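Local coordinates for flagellar motor switch protein fliG (Aquifex aeolicus, PDB 3HJL) that probably forms part of the rotor-mounted switch complex (C ring) of the bacterial flagellar motor, helping to set the direction in which the flagellum turns, at residues A[108-113]-A[173-178]; A[114-119]-A[181-186]; A[134-139]-A[177-182]; A[147-152]-A[158-163]; A[198-203]-A[227-232]. All blocks are in the same frame, centred on the assembly; numbering follows the deposited sequence.

In the fold
Contacts 1, 2 and 3 all use helix 172-193, which serves as a shared spine: helix 93-114, the turn before helix 118-125, and helix 130-137 pack against overlapping parts of it. Contact 3 is the most buried, an aromatic ring among aliphatic side chains; contact 1 is partly buried and brings in a lysine chain, and contact 2 lies at the surface beside a capped helix start. Contact 4, joining helices 142-150 and 154-166, touches contacts 2 and 3 and combines an aliphatic seam with an ion network including a motif arginine. Contact 5 lies apart, its centre 31 to 47 Å from the others, and sets a threonine methyl against an exposed arginine.

Contact 1 of 5, residues A[108-113]-A[173-178]; sequences KILKEI and QYVKEL
Ile109 lies against the aliphatic part of Lys176 where helix 93-114 packs on helix 172-193, one of the helix-to-helix seams of the armadillo-type superhelical fold of FliG. These two residues, with Leu110, carry most of the contact, and the closest CA atoms across it, Ile109 CA and Lys176 CA, are 6.8 Å apart. Lys176 leaves its backbone with CG trans to N (chi1 -170°) and stays extended from there on, so its methylenes form a straight rod, and the isoleucine side chain lies nearly perpendicular to it. The branch Ile109 CG1 bridges two carbons of that rod, standing 4.2 Å from Lys176 CG and 4.1 Å from Lys176 CE. Its other branch, Ile109 CG2, turns to the backbone and comes within 4.1 Å of Lys176 O. No hydrogen bond joins the two segments; the lysine contributes its hydrocarbon and carries its ammonium beyond the isoleucine. There Lys176 NZ is 6.4 Å from Lys108 NZ, a like-charged neighbour that probably repels it mildly. On the inner side Ile109 also touches Ala179, which ties this seam to contact 3. Leu110 and Val175 both touch Gln139 as well, and they meet each other through one methyl apiece, Leu110 CD2 lying 4.4 Å from Val175 CG1.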
# COMPACT_ATOMS: atom_id res chain seq x y z
N LYS A 108 6.49 10.32 -12.56
CA LYS A 108 5.28 10.74 -11.84
C LYS A 108 5.54 10.88 -10.33
O LYS A 108 5.11 11.84 -9.71
CB LYS A 108 4.15 9.74 -12.12
CG LYS A 108 2.85 9.95 -11.34
CD LYS A 108 1.74 8.96 -11.78
CE LYS A 108 2.11 7.48 -11.57
NZ LYS A 108 2.57 7.14 -10.17
N ILE A 109 6.25 9.92 -9.75
CA ILE A 109 6.61 9.95 -8.35
C ILE A 109 7.50 11.15 -8.02
O ILE A 109 7.22 11.89 -7.08
CB ILE A 109 7.32 8.62 -7.93
CG1 ILE A 109 6.34 7.42 -7.95
CG2 ILE A 109 7.93 8.74 -6.57
CD1 ILE A 109 5.13 7.59 -7.04
N LEU A 110 8.54 11.36 -8.83
CA LEU A 110 9.46 12.48 -8.61
C LEU A 110 8.80 13.86 -8.85
O LEU A 110 9.20 14.85 -8.23
CB LEU A 110 10.75 12.30 -9.43
CG LEU A 110 11.64 11.08 -9.08
CD1 LEU A 110 12.86 11.03 -10.00
CD2 LEU A 110 12.11 11.03 -7.62
N LYS A 111 7.78 13.92 -9.70
CA LYS A 111 6.98 15.16 -9.86
C LYS A 111 6.18 15.49 -8.59
O LYS A 111 6.02 16.67 -8.26
CB LYS A 111 6.02 15.06 -11.04
CG LYS A 111 6.66 15.29 -12.40
CD LYS A 111 5.61 15.17 -13.51
CE LYS A 111 6.22 15.43 -14.89
NZ LYS A 111 5.18 15.46 -15.96
N GLU A 112 5.66 14.47 -7.91
CA GLU A 112 4.98 14.67 -6.63
C GLU A 112 5.94 15.15 -5.54
O GLU A 112 5.54 15.92 -4.66
CB GLU A 112 4.29 13.38 -6.17
CG GLU A 112 3.13 12.95 -7.04
CD GLU A 112 1.96 13.94 -7.02
OE1 GLU A 112 1.54 14.38 -5.91
OE2 GLU A 112 1.45 14.26 -8.12
N ILE A 113 7.17 14.64 -5.58
CA ILE A 113 8.26 15.08 -4.69
C ILE A 113 8.61 16.56 -4.95
O ILE A 113 8.91 17.31 -4.02
CB ILE A 113 9.56 14.21 -4.91
CG1 ILE A 113 9.41 12.83 -4.28
CG2 ILE A 113 10.78 14.88 -4.32
CD1 ILE A 113 9.40 12.85 -2.73
N GLN A 173 14.81 2.40 -9.67
CA GLN A 173 13.83 1.77 -8.78
C GLN A 173 14.14 2.00 -7.30
O GLN A 173 13.22 2.18 -6.50
CB GLN A 173 13.71 0.27 -9.09
CG GLN A 173 13.06 -0.01 -10.45
CD GLN A 173 11.57 0.40 -10.50
OE1 GLN A 173 10.76 -0.06 -9.69
NE2 GLN A 173 11.22 1.26 -11.46
N TYR A 174 15.42 2.02 -6.95
CA TYR A 174 15.84 2.30 -5.58
C TYR A 174 15.43 3.71 -5.15
O TYR A 174 14.89 3.90 -4.07
CB TYR A 174 17.37 2.13 -5.46
CG TYR A 174 17.93 2.48 -4.10
CD1 TYR A 174 18.56 3.70 -3.88
CD2 TYR A 174 17.84 1.59 -3.04
CE1 TYR A 174 19.06 4.04 -2.64
CE2 TYR A 174 18.35 1.92 -1.78
CZ TYR A 174 18.95 3.15 -1.59
OH TYR A 174 19.48 3.47 -0.36
N VAL A 175 15.67 4.68 -6.03
CA VAL A 175 15.36 6.07 -5.76
C VAL A 175 13.85 6.31 -5.74
O VAL A 175 13.35 7.04 -4.89
CB VAL A 175 16.05 7.01 -6.79
CG1 VAL A 175 15.50 8.43 -6.67
CG2 VAL A 175 17.58 7.00 -6.56
N LYS A 176 13.13 5.67 -6.68
CA LYS A 176 11.67 5.67 -6.72
C LYS A 176 11.09 5.19 -5.39
O LYS A 176 10.23 5.85 -4.82
CB LYS A 176 11.16 4.75 -7.85
CG LYS A 176 9.65 4.86 -8.13
CD LYS A 176 9.14 3.70 -8.97
CE LYS A 176 7.63 3.71 -9.06
NZ LYS A 176 7.10 2.63 -9.93
N GLU A 177 11.58 4.06 -4.91
CA GLU A 177 11.17 3.51 -3.62
C GLU A 177 11.47 4.47 -2.46
O GLU A 177 10.66 4.62 -1.57
CB GLU A 177 11.83 2.14 -3.39
CG GLU A 177 11.54 1.48 -2.02
CD GLU A 177 10.06 1.27 -1.75
OE1 GLU A 177 9.30 1.14 -2.73
OE2 GLU A 177 9.66 1.19 -0.56
N LEU A 178 12.64 5.10 -2.50
CA LEU A 178 13.05 6.14 -1.52
C LEU A 178 12.02 7.30 -1.53
O LEU A 178 11.56 7.76 -0.48
CB LEU A 178 14.45 6.68 -1.91
CG LEU A 178 15.60 6.91 -0.92
CD1 LEU A 178 15.93 5.66 -0.10
CD2 LEU A 178 16.83 7.36 -1.72

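Contact 2 of 5, residues A[114-119]-A[181-186]; sequences EKVDSR and ILLEEI
Val116 and Ile186 meet end to end through their methyls, the short valine of an interhelical turn facing the outer end of an isoleucine on helix 172-193. Followed outward, Val116 CB faces that helix and divides into two methyls that share the contact. Val116 CG1, trans to the backbone N (chi1 -176°), touches Ile186 CD1 at 3.7 Å. The second methyl, Val116 CG2, is 3.9 Å from the same Ile186 CD1, which therefore sits against the fork of the valine. Val116 CG2 also looks toward Leu183, whose CD2 is 4.4 Å away, a looser touch one helical turn back along the same face. Directly after the valine the backbone enters helix 118-125 with Asp117 as its N-cap. Asp117 OD2 uses its anti lone pair to accept from Arg119 N at 2.9 Å. On its syn side it forms a salt bridge with Arg119 NE at 3.1 Å, the nitrogen coming in 22° out of the carboxylate plane. Asp117 OD1 accepts from Arg119 NH2, also at 3.1 Å, so the guanidinium grips the carboxylate side-on, with two nitrogens on two oxygens. Three bonds thus hold the capping group and limit its rotation. Beyond it, Ser118 OG is hydrogen-bonded to Glu147 OE1 and Lys144 NZ, joining the helix start to helix 142-150. The motif is an N-capped helix start whose preceding Val116 packs on helix 172-193, within an all-helical fold.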
# COMPACT_ATOMS: atom_id res chain seq x y z
N GLU A 114 8.58 16.95 -6.22
CA GLU A 114 8.90 18.31 -6.67
C GLU A 114 7.86 19.32 -6.14
O GLU A 114 8.16 20.50 -5.98
CB GLU A 114 8.93 18.36 -8.21
CG GLU A 114 10.17 19.03 -8.81
CD GLU A 114 11.38 18.11 -8.84
OE1 GLU A 114 11.40 17.14 -8.06
OE2 GLU A 114 12.32 18.36 -9.62
N LYS A 115 6.63 18.88 -5.92
CA LYS A 115 5.59 19.72 -5.33
C LYS A 115 5.79 20.00 -3.84
O LYS A 115 5.26 20.98 -3.32
CB LYS A 115 4.22 19.09 -5.53
CG LYS A 115 3.77 19.02 -6.98
CD LYS A 115 2.46 18.26 -7.08
CE LYS A 115 2.17 17.81 -8.51
NZ LYS A 115 0.93 17.00 -8.52
N VAL A 116 6.54 19.14 -3.15
CA VAL A 116 6.69 19.23 -1.71
C VAL A 116 7.68 20.34 -1.34
O VAL A 116 8.67 20.51 -2.01
CB VAL A 116 7.14 17.89 -1.09
CG1 VAL A 116 7.21 17.99 0.43
CG2 VAL A 116 6.20 16.76 -1.51
N ASP A 117 7.34 21.13 -0.33
CA ASP A 117 8.20 22.21 0.15
C ASP A 117 9.60 21.66 0.48
O ASP A 117 9.74 20.69 1.22
CB ASP A 117 7.56 22.82 1.40
CG ASP A 117 8.23 24.10 1.83
OD1 ASP A 117 7.56 25.15 1.74
OD2 ASP A 117 9.41 24.08 2.24
N SER A 118 10.63 22.27 -0.09
CA SER A 118 12.03 21.84 0.09
C SER A 118 12.54 21.83 1.54
O SER A 118 13.50 21.11 1.84
CB SER A 118 12.96 22.69 -0.78
OG SER A 118 12.70 22.47 -2.16
N ARG A 119 11.92 22.63 2.41
CA ARG A 119 12.22 22.59 3.85
C ARG A 119 11.77 21.26 4.45
O ARG A 119 12.46 20.70 5.30
CB ARG A 119 11.54 23.75 4.59
CG ARG A 119 12.07 25.13 4.22
CD ARG A 119 11.23 26.25 4.81
NE ARG A 119 10.02 26.53 4.03
CZ ARG A 119 9.13 27.47 4.33
NH1 ARG A 119 9.31 28.29 5.38
NH2 ARG A 119 8.06 27.64 3.55
N ILE A 181 8.54 6.16 -0.07
CA ILE A 181 8.64 6.13 1.41
C ILE A 181 8.61 7.55 2.00
O ILE A 181 8.06 7.76 3.09
CB ILE A 181 9.95 5.40 1.89
CG1 ILE A 181 9.87 3.89 1.61
CG2 ILE A 181 10.22 5.63 3.41
CD1 ILE A 181 8.75 3.16 2.35
N LEU A 182 9.20 8.50 1.29
CA LEU A 182 9.22 9.90 1.70
C LEU A 182 7.79 10.49 1.58
O LEU A 182 7.34 11.20 2.48
CB LEU A 182 10.26 10.70 0.87
CG LEU A 182 10.79 12.03 1.46
CD1 LEU A 182 12.15 12.45 0.87
CD2 LEU A 182 9.78 13.16 1.29
N LEU A 183 7.07 10.12 0.52
CA LEU A 183 5.68 10.58 0.33
C LEU A 183 4.72 10.03 1.39
O LEU A 183 3.85 10.73 1.86
CB LEU A 183 5.17 10.24 -1.08
CG LEU A 183 5.78 11.12 -2.18
CD1 LEU A 183 5.58 10.50 -3.55
CD2 LEU A 183 5.18 12.53 -2.10
N GLU A 184 4.90 8.77 1.74
CA GLU A 184 4.16 8.12 2.84
C GLU A 184 4.49 8.71 4.22
O GLU A 184 3.62 8.77 5.09
CB GLU A 184 4.47 6.62 2.86
CG GLU A 184 3.84 5.90 1.69
CD GLU A 184 4.32 4.46 1.53
OE1 GLU A 184 5.45 4.11 1.96
OE2 GLU A 184 3.56 3.69 0.94
N GLU A 185 5.74 9.09 4.43
CA GLU A 185 6.17 9.73 5.66
C GLU A 185 5.53 11.13 5.81
O GLU A 185 5.19 11.55 6.91
CB GLU A 185 7.70 9.84 5.70
CG GLU A 185 8.28 10.34 7.02
CD GLU A 185 7.83 9.51 8.23
OE1 GLU A 185 7.74 8.27 8.10
OE2 GLU A 185 7.55 10.12 9.29
N ILE A 186 5.41 11.84 4.70
CA ILE A 186 4.76 13.16 4.66
C ILE A 186 3.28 13.00 4.97
O ILE A 186 2.70 13.80 5.71
CB ILE A 186 4.95 13.82 3.25
CG1 ILE A 186 6.42 14.23 3.07
CG2 ILE A 186 4.06 15.05 3.10
CD1 ILE A 186 6.81 14.48 1.64

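Contact 3 of 5, residues A[134-139]-A[177-182]; sequences ALFLSQ and ELAQIL
Phe136 sets its ring from helix 130-137 against helix 172-193, where Ala179 and Leu182 receive it. Ala179 CB approaches the ring edge close to its plane, 3.8 Å from Phe136 CE1. Further round, Leu182 CD1 comes in obliquely to within 3.9 Å of Phe136 CZ, the leucine side chain running roughly square to that of the phenylalanine. Leu178 meets the stem of the residue instead, its CD2 lying 4.2 Å from Phe136 CB. The ring extends this far because its CG is trans to the backbone N (chi1 -173°). Ile113 and Leu125 complete the first shell; behind it Leu182 packs on Leu121 and Leu124, so three helices enclose the ring. Just past the ring, side chains brace the chain: Ser138 OG gives its hydrogen to Leu135 O at 2.8 Å, from above the carbonyl plane. Gln139 NE2 in turn donates to Ser138 OG at 3.1 Å, nearly straight (174°) and in its own amide plane. These polar bonds stay within residues 134-139, whereas the interface is apolar throughout; cohesion between the two helices probably comes mainly from dispersion and the exclusion of water, with the small Ala179 allowing the ring edge to approach closely.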
# COMPACT_ATOMS: atom_id res chain seq x y z
N ALA A 134 22.43 11.98 -1.78
CA ALA A 134 23.06 12.22 -3.09
C ALA A 134 22.33 11.49 -4.20
O ALA A 134 22.06 12.07 -5.25
CB ALA A 134 24.51 11.80 -3.06
N LEU A 135 22.06 10.20 -3.99
CA LEU A 135 21.31 9.38 -4.95
C LEU A 135 19.92 9.96 -5.24
O LEU A 135 19.46 9.91 -6.39
CB LEU A 135 21.20 7.92 -4.47
CG LEU A 135 22.44 7.05 -4.62
CD1 LEU A 135 22.45 5.87 -3.63
CD2 LEU A 135 22.54 6.56 -6.06
N PHE A 136 19.26 10.45 -4.20
CA PHE A 136 17.92 11.08 -4.32
C PHE A 136 17.99 12.42 -5.08
O PHE A 136 17.23 12.65 -6.01
CB PHE A 136 17.32 11.30 -2.93
CG PHE A 136 15.88 11.79 -2.93
CD1 PHE A 136 14.84 10.90 -3.12
CD2 PHE A 136 15.58 13.12 -2.68
CE1 PHE A 136 13.53 11.33 -3.10
CE2 PHE A 136 14.26 13.56 -2.67
CZ PHE A 136 13.23 12.67 -2.87
N LEU A 137 18.90 13.30 -4.65
CA LEU A 137 19.08 14.60 -5.29
C LEU A 137 19.57 14.50 -6.74
O LEU A 137 19.21 15.34 -7.55
CB LEU A 137 20.01 15.52 -4.48
CG LEU A 137 19.51 16.05 -3.12
CD1 LEU A 137 20.46 17.11 -2.60
CD2 LEU A 137 18.12 16.61 -3.20
N SER A 138 20.35 13.46 -7.07
CA SER A 138 20.82 13.24 -8.45
C SER A 138 19.67 13.15 -9.47
O SER A 138 19.87 13.48 -10.63
CB SER A 138 21.67 11.96 -8.57
OG SER A 138 20.85 10.79 -8.65
N GLN A 139 18.50 12.70 -9.03
CA GLN A 139 17.32 12.53 -9.89
C GLN A 139 16.35 13.70 -9.93
O GLN A 139 15.38 13.66 -10.68
CB GLN A 139 16.55 11.26 -9.47
CG GLN A 139 17.35 9.98 -9.58
CD GLN A 139 17.87 9.75 -10.97
OE1 GLN A 139 17.12 9.38 -11.87
NE2 GLN A 139 19.15 10.01 -11.16
N GLU A 177 11.58 4.06 -4.91
CA GLU A 177 11.17 3.51 -3.62
C GLU A 177 11.47 4.47 -2.46
O GLU A 177 10.66 4.62 -1.57
CB GLU A 177 11.83 2.14 -3.39
CG GLU A 177 11.54 1.48 -2.02
CD GLU A 177 10.06 1.27 -1.75
OE1 GLU A 177 9.30 1.14 -2.73
OE2 GLU A 177 9.66 1.19 -0.56
N LEU A 178 12.64 5.10 -2.50
CA LEU A 178 13.05 6.14 -1.52
C LEU A 178 12.02 7.30 -1.53
O LEU A 178 11.56 7.76 -0.48
CB LEU A 178 14.45 6.68 -1.91
CG LEU A 178 15.60 6.91 -0.92
CD1 LEU A 178 15.93 5.66 -0.10
CD2 LEU A 178 16.83 7.36 -1.72
N ALA A 179 11.62 7.70 -2.73
CA ALA A 179 10.69 8.80 -2.92
C ALA A 179 9.29 8.46 -2.43
O ALA A 179 8.64 9.29 -1.80
CB ALA A 179 10.67 9.20 -4.40
N GLN A 180 8.84 7.23 -2.70
CA GLN A 180 7.53 6.75 -2.22
C GLN A 180 7.46 6.62 -0.69
O GLN A 180 6.43 6.92 -0.10
CB GLN A 180 7.15 5.43 -2.90
CG GLN A 180 6.94 5.56 -4.42
CD GLN A 180 6.19 4.39 -5.04
OE1 GLN A 180 6.79 3.46 -5.57
NE2 GLN A 180 4.87 4.42 -4.96
N ILE A 181 8.54 6.16 -0.07
CA ILE A 181 8.64 6.13 1.41
C ILE A 181 8.61 7.55 2.00
O ILE A 181 8.06 7.76 3.09
CB ILE A 181 9.95 5.40 1.89
CG1 ILE A 181 9.87 3.89 1.61
CG2 ILE A 181 10.22 5.63 3.41
CD1 ILE A 181 8.75 3.16 2.35
N LEU A 182 9.20 8.50 1.29
CA LEU A 182 9.22 9.90 1.70
C LEU A 182 7.79 10.49 1.58
O LEU A 182 7.34 11.20 2.48
CB LEU A 182 10.26 10.70 0.87
CG LEU A 182 10.79 12.03 1.46
CD1 LEU A 182 12.15 12.45 0.87
CD2 LEU A 182 9.78 13.16 1.29

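Contact 4 of 5, residues A[147-152]-A[158-163]; sequences EIIQNL and KEVVKR
Ile149 and Val160 run alongside each other, pointing opposite ways, so that side chains of helices 142-150 and 154-166 overlap rather than meeting end-on. The terminal methyl Ile149 CD1 does the touching: it lies 3.9 Å from Val160 CG1 and 4.1 Å from Val161 CG2, so it touches two successive valines. Ile149 CG1 lies beside the backbone N (chi1 -76°) and thus trans to the carbonyl carbon, which turns the chain toward this pair. Leu152 adds a looser contact, its CD1 4.4 Å from Val160 CG2. At the end of the first helix Asn151 ND2 donates to Glu147 O at 2.8 Å. Away from the seam, Glu159 OE1 forms salt bridges with both Lys162 NZ and Arg163 NH1, each at 2.8 Å. Arg163 belongs to the EHPQR motif and touches its His129 and Pro130, with a weak bond to Gln131. Charge is thus kept off the aliphatic seam, and the doubly paired carboxylate probably steadies the motif arginine.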
# COMPACT_ATOMS: atom_id res chain seq x y z
N GLU A 147 17.59 23.94 -3.70
CA GLU A 147 16.73 24.39 -2.59
C GLU A 147 16.85 23.48 -1.37
O GLU A 147 16.85 23.95 -0.24
CB GLU A 147 15.26 24.43 -3.01
CG GLU A 147 14.86 25.58 -3.89
CD GLU A 147 13.46 25.40 -4.49
OE1 GLU A 147 12.63 24.68 -3.88
OE2 GLU A 147 13.19 25.98 -5.56
N ILE A 148 16.90 22.17 -1.61
CA ILE A 148 17.05 21.19 -0.53
C ILE A 148 18.43 21.33 0.11
O ILE A 148 18.54 21.38 1.33
CB ILE A 148 16.88 19.73 -1.02
CG1 ILE A 148 15.44 19.48 -1.49
CG2 ILE A 148 17.22 18.76 0.08
CD1 ILE A 148 15.29 18.25 -2.35
N ILE A 149 19.46 21.44 -0.73
CA ILE A 149 20.84 21.61 -0.24
C ILE A 149 20.96 22.84 0.66
O ILE A 149 21.52 22.74 1.74
CB ILE A 149 21.87 21.70 -1.40
CG1 ILE A 149 22.14 20.30 -1.98
CG2 ILE A 149 23.19 22.30 -0.92
CD1 ILE A 149 23.00 19.40 -1.10
N GLN A 150 20.36 23.96 0.26
CA GLN A 150 20.39 25.19 1.07
C GLN A 150 19.75 25.06 2.46
O GLN A 150 20.20 25.71 3.40
CB GLN A 150 19.75 26.35 0.30
CG GLN A 150 20.64 26.88 -0.82
CD GLN A 150 19.98 27.97 -1.64
OE1 GLN A 150 18.75 28.14 -1.62
NE2 GLN A 150 20.79 28.72 -2.39
N ASN A 151 18.76 24.18 2.59
CA ASN A 151 18.10 23.89 3.88
C ASN A 151 18.75 22.74 4.70
O ASN A 151 18.21 22.35 5.74
CB ASN A 151 16.62 23.59 3.65
CG ASN A 151 15.84 24.82 3.28
OD1 ASN A 151 15.54 25.65 4.13
ND2 ASN A 151 15.45 24.93 2.01
N LEU A 152 19.86 22.17 4.22
CA LEU A 152 20.60 21.15 4.97
C LEU A 152 21.69 21.85 5.79
O LEU A 152 21.95 23.03 5.57
CB LEU A 152 21.24 20.11 4.03
CG LEU A 152 20.34 19.08 3.32
CD1 LEU A 152 21.16 18.26 2.34
CD2 LEU A 152 19.62 18.16 4.29
N LYS A 158 28.22 19.99 1.58
CA LYS A 158 29.49 19.67 0.93
C LYS A 158 29.61 18.17 0.65
O LYS A 158 30.07 17.76 -0.42
CB LYS A 158 30.66 20.12 1.82
CG LYS A 158 30.66 21.63 2.20
CD LYS A 158 31.61 21.94 3.35
CE LYS A 158 31.29 23.28 4.02
NZ LYS A 158 31.27 24.42 3.06
N GLU A 159 29.17 17.35 1.60
CA GLU A 159 29.30 15.90 1.51
C GLU A 159 28.33 15.29 0.50
O GLU A 159 28.68 14.32 -0.19
CB GLU A 159 29.11 15.26 2.89
CG GLU A 159 29.52 13.79 2.98
CD GLU A 159 31.00 13.54 2.75
OE1 GLU A 159 31.36 12.43 2.30
OE2 GLU A 159 31.82 14.46 2.99
N VAL A 160 27.12 15.84 0.42
CA VAL A 160 26.12 15.39 -0.55
C VAL A 160 26.54 15.75 -1.98
O VAL A 160 26.47 14.92 -2.87
CB VAL A 160 24.70 15.93 -0.24
CG1 VAL A 160 23.73 15.54 -1.34
CG2 VAL A 160 24.20 15.40 1.11
N VAL A 161 27.01 16.98 -2.18
CA VAL A 161 27.47 17.44 -3.50
C VAL A 161 28.71 16.66 -3.98
O VAL A 161 28.83 16.35 -5.17
CB VAL A 161 27.78 18.96 -3.52
CG1 VAL A 161 28.39 19.37 -4.86
CG2 VAL A 161 26.52 19.77 -3.24
N LYS A 162 29.63 16.37 -3.06
CA LYS A 162 30.82 15.56 -3.35
C LYS A 162 30.42 14.15 -3.80
O LYS A 162 31.04 13.59 -4.71
CB LYS A 162 31.71 15.45 -2.11
CG LYS A 162 33.05 14.72 -2.33
CD LYS A 162 33.75 14.35 -1.02
CE LYS A 162 33.10 13.13 -0.36
NZ LYS A 162 33.79 12.71 0.90
N ARG A 163 29.44 13.57 -3.11
CA ARG A 163 28.95 12.23 -3.43
C ARG A 163 28.14 12.21 -4.73
O ARG A 163 28.20 11.23 -5.46
CB ARG A 163 28.15 11.65 -2.26
CG ARG A 163 29.04 11.12 -1.14
CD ARG A 163 28.24 10.45 -0.05
NE ARG A 163 28.96 9.31 0.54
CZ ARG A 163 29.59 9.29 1.71
NH1 ARG A 163 29.59 10.33 2.53
NH2 ARG A 163 30.22 8.17 2.09

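Contact 5 of 5, residues A[198-203]-A[227-232]; sequences EGTAVA and PLLEER
The guanidinium of Arg232 is met obliquely by a methyl of Thr200. Thr200 CG2 is 3.8 Å from Arg232 CZ; its 3.2 Å separation from Arg232 NH1 is doubtfully short. The two side chains stand close to perpendicular. This is a surface contact between the start of helix 199-209 and helix 227-237, the latter in the FliG C-terminal domain. Arg232 is bent at chi3 (-45°), a bend that puts the guanidinium beside the threonine methyl. On the other partner, Thr200 CG2 is trans to the carbonyl carbon (chi1 48°, measured to OG1), so the methyl is the branch presented to the arginine. The same methyl also comes within 4.3 Å of Leu229 CD2, and Thr200 CB lies 4.1 Å from Arg232 O. The backbones are close, with 6.6 Å between Thr200 CA and Arg232 CA. Around the contact, Glu198, the N-cap of helix 199-209, forms a salt bridge with Lys236 and gives the two helices an ionic tie. No hydrogen bond crosses between the segments themselves, and the contact is a van der Waals one; Arg232 is exposed, so its charge is probably solvated.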
# COMPACT_ATOMS: atom_id res chain seq x y z
N GLU A 198 -13.51 11.54 15.28
CA GLU A 198 -14.30 10.31 15.16
C GLU A 198 -15.44 10.57 14.19
O GLU A 198 -16.56 10.89 14.59
CB GLU A 198 -14.81 9.84 16.53
CG GLU A 198 -15.40 8.44 16.52
CD GLU A 198 -15.75 7.93 17.91
OE1 GLU A 198 -15.35 6.79 18.23
OE2 GLU A 198 -16.40 8.66 18.70
N GLY A 199 -15.13 10.44 12.90
CA GLY A 199 -16.08 10.71 11.82
C GLY A 199 -17.43 10.01 11.89
O GLY A 199 -18.45 10.61 11.55
N THR A 200 -17.43 8.74 12.29
CA THR A 200 -18.68 7.99 12.48
C THR A 200 -19.58 8.65 13.55
O THR A 200 -20.80 8.70 13.38
CB THR A 200 -18.41 6.52 12.88
OG1 THR A 200 -17.44 6.47 13.94
CG2 THR A 200 -17.87 5.75 11.70
N ALA A 201 -18.95 9.18 14.60
CA ALA A 201 -19.67 9.89 15.66
C ALA A 201 -20.21 11.23 15.18
O ALA A 201 -21.37 11.56 15.44
CB ALA A 201 -18.75 10.10 16.88
N VAL A 202 -19.38 12.01 14.50
CA VAL A 202 -19.78 13.31 13.95
C VAL A 202 -20.94 13.14 12.95
O VAL A 202 -21.95 13.85 13.03
CB VAL A 202 -18.58 14.04 13.28
CG1 VAL A 202 -19.04 15.32 12.59
CG2 VAL A 202 -17.47 14.34 14.32
N ALA A 203 -20.82 12.15 12.06
CA ALA A 203 -21.87 11.80 11.10
C ALA A 203 -23.17 11.37 11.79
O ALA A 203 -24.27 11.72 11.35
CB ALA A 203 -21.38 10.69 10.16
N PRO A 227 -22.30 -1.56 3.36
CA PRO A 227 -23.14 -1.93 4.51
C PRO A 227 -22.41 -1.93 5.87
O PRO A 227 -23.07 -1.86 6.91
CB PRO A 227 -23.62 -3.34 4.16
CG PRO A 227 -22.59 -3.87 3.26
CD PRO A 227 -22.04 -2.71 2.48
N LEU A 228 -21.08 -2.01 5.84
CA LEU A 228 -20.27 -1.98 7.06
C LEU A 228 -20.18 -0.56 7.62
O LEU A 228 -20.21 -0.39 8.83
CB LEU A 228 -18.86 -2.54 6.77
CG LEU A 228 -18.06 -3.09 7.96
CD1 LEU A 228 -17.00 -4.09 7.48
CD2 LEU A 228 -17.42 -1.99 8.79
N LEU A 229 -20.09 0.45 6.74
CA LEU A 229 -19.99 1.86 7.18
C LEU A 229 -21.32 2.33 7.77
O LEU A 229 -21.34 2.98 8.82
CB LEU A 229 -19.56 2.79 6.03
CG LEU A 229 -18.69 4.03 6.33
CD1 LEU A 229 -18.78 5.05 5.17
CD2 LEU A 229 -19.02 4.72 7.65
N GLU A 230 -22.42 2.00 7.09
CA GLU A 230 -23.77 2.30 7.58
C GLU A 230 -23.94 1.82 9.02
O GLU A 230 -24.39 2.57 9.87
CB GLU A 230 -24.83 1.61 6.71
CG GLU A 230 -26.30 1.86 7.14
CD GLU A 230 -27.27 0.85 6.55
OE1 GLU A 230 -27.02 -0.38 6.66
OE2 GLU A 230 -28.33 1.27 6.05
N GLU A 231 -23.58 0.57 9.26
CA GLU A 231 -23.71 -0.03 10.59
C GLU A 231 -22.85 0.66 11.64
O GLU A 231 -23.31 0.88 12.75
CB GLU A 231 -23.41 -1.54 10.53
CG GLU A 231 -23.37 -2.29 11.88
CD GLU A 231 -24.70 -2.31 12.64
OE1 GLU A 231 -24.77 -3.01 13.67
OE2 GLU A 231 -25.68 -1.66 12.21
N ARG A 232 -21.60 0.99 11.29
CA ARG A 232 -20.72 1.72 12.21
C ARG A 232 -21.26 3.10 12.56
O ARG A 232 -21.08 3.57 13.68
CB ARG A 232 -19.29 1.82 11.65
CG ARG A 232 -18.56 0.48 11.66
CD ARG A 232 -17.08 0.57 11.27
NE ARG A 232 -16.85 1.41 10.08
CZ ARG A 232 -16.33 2.65 10.08
NH1 ARG A 232 -15.93 3.26 11.20
NH2 ARG A 232 -16.17 3.29 8.92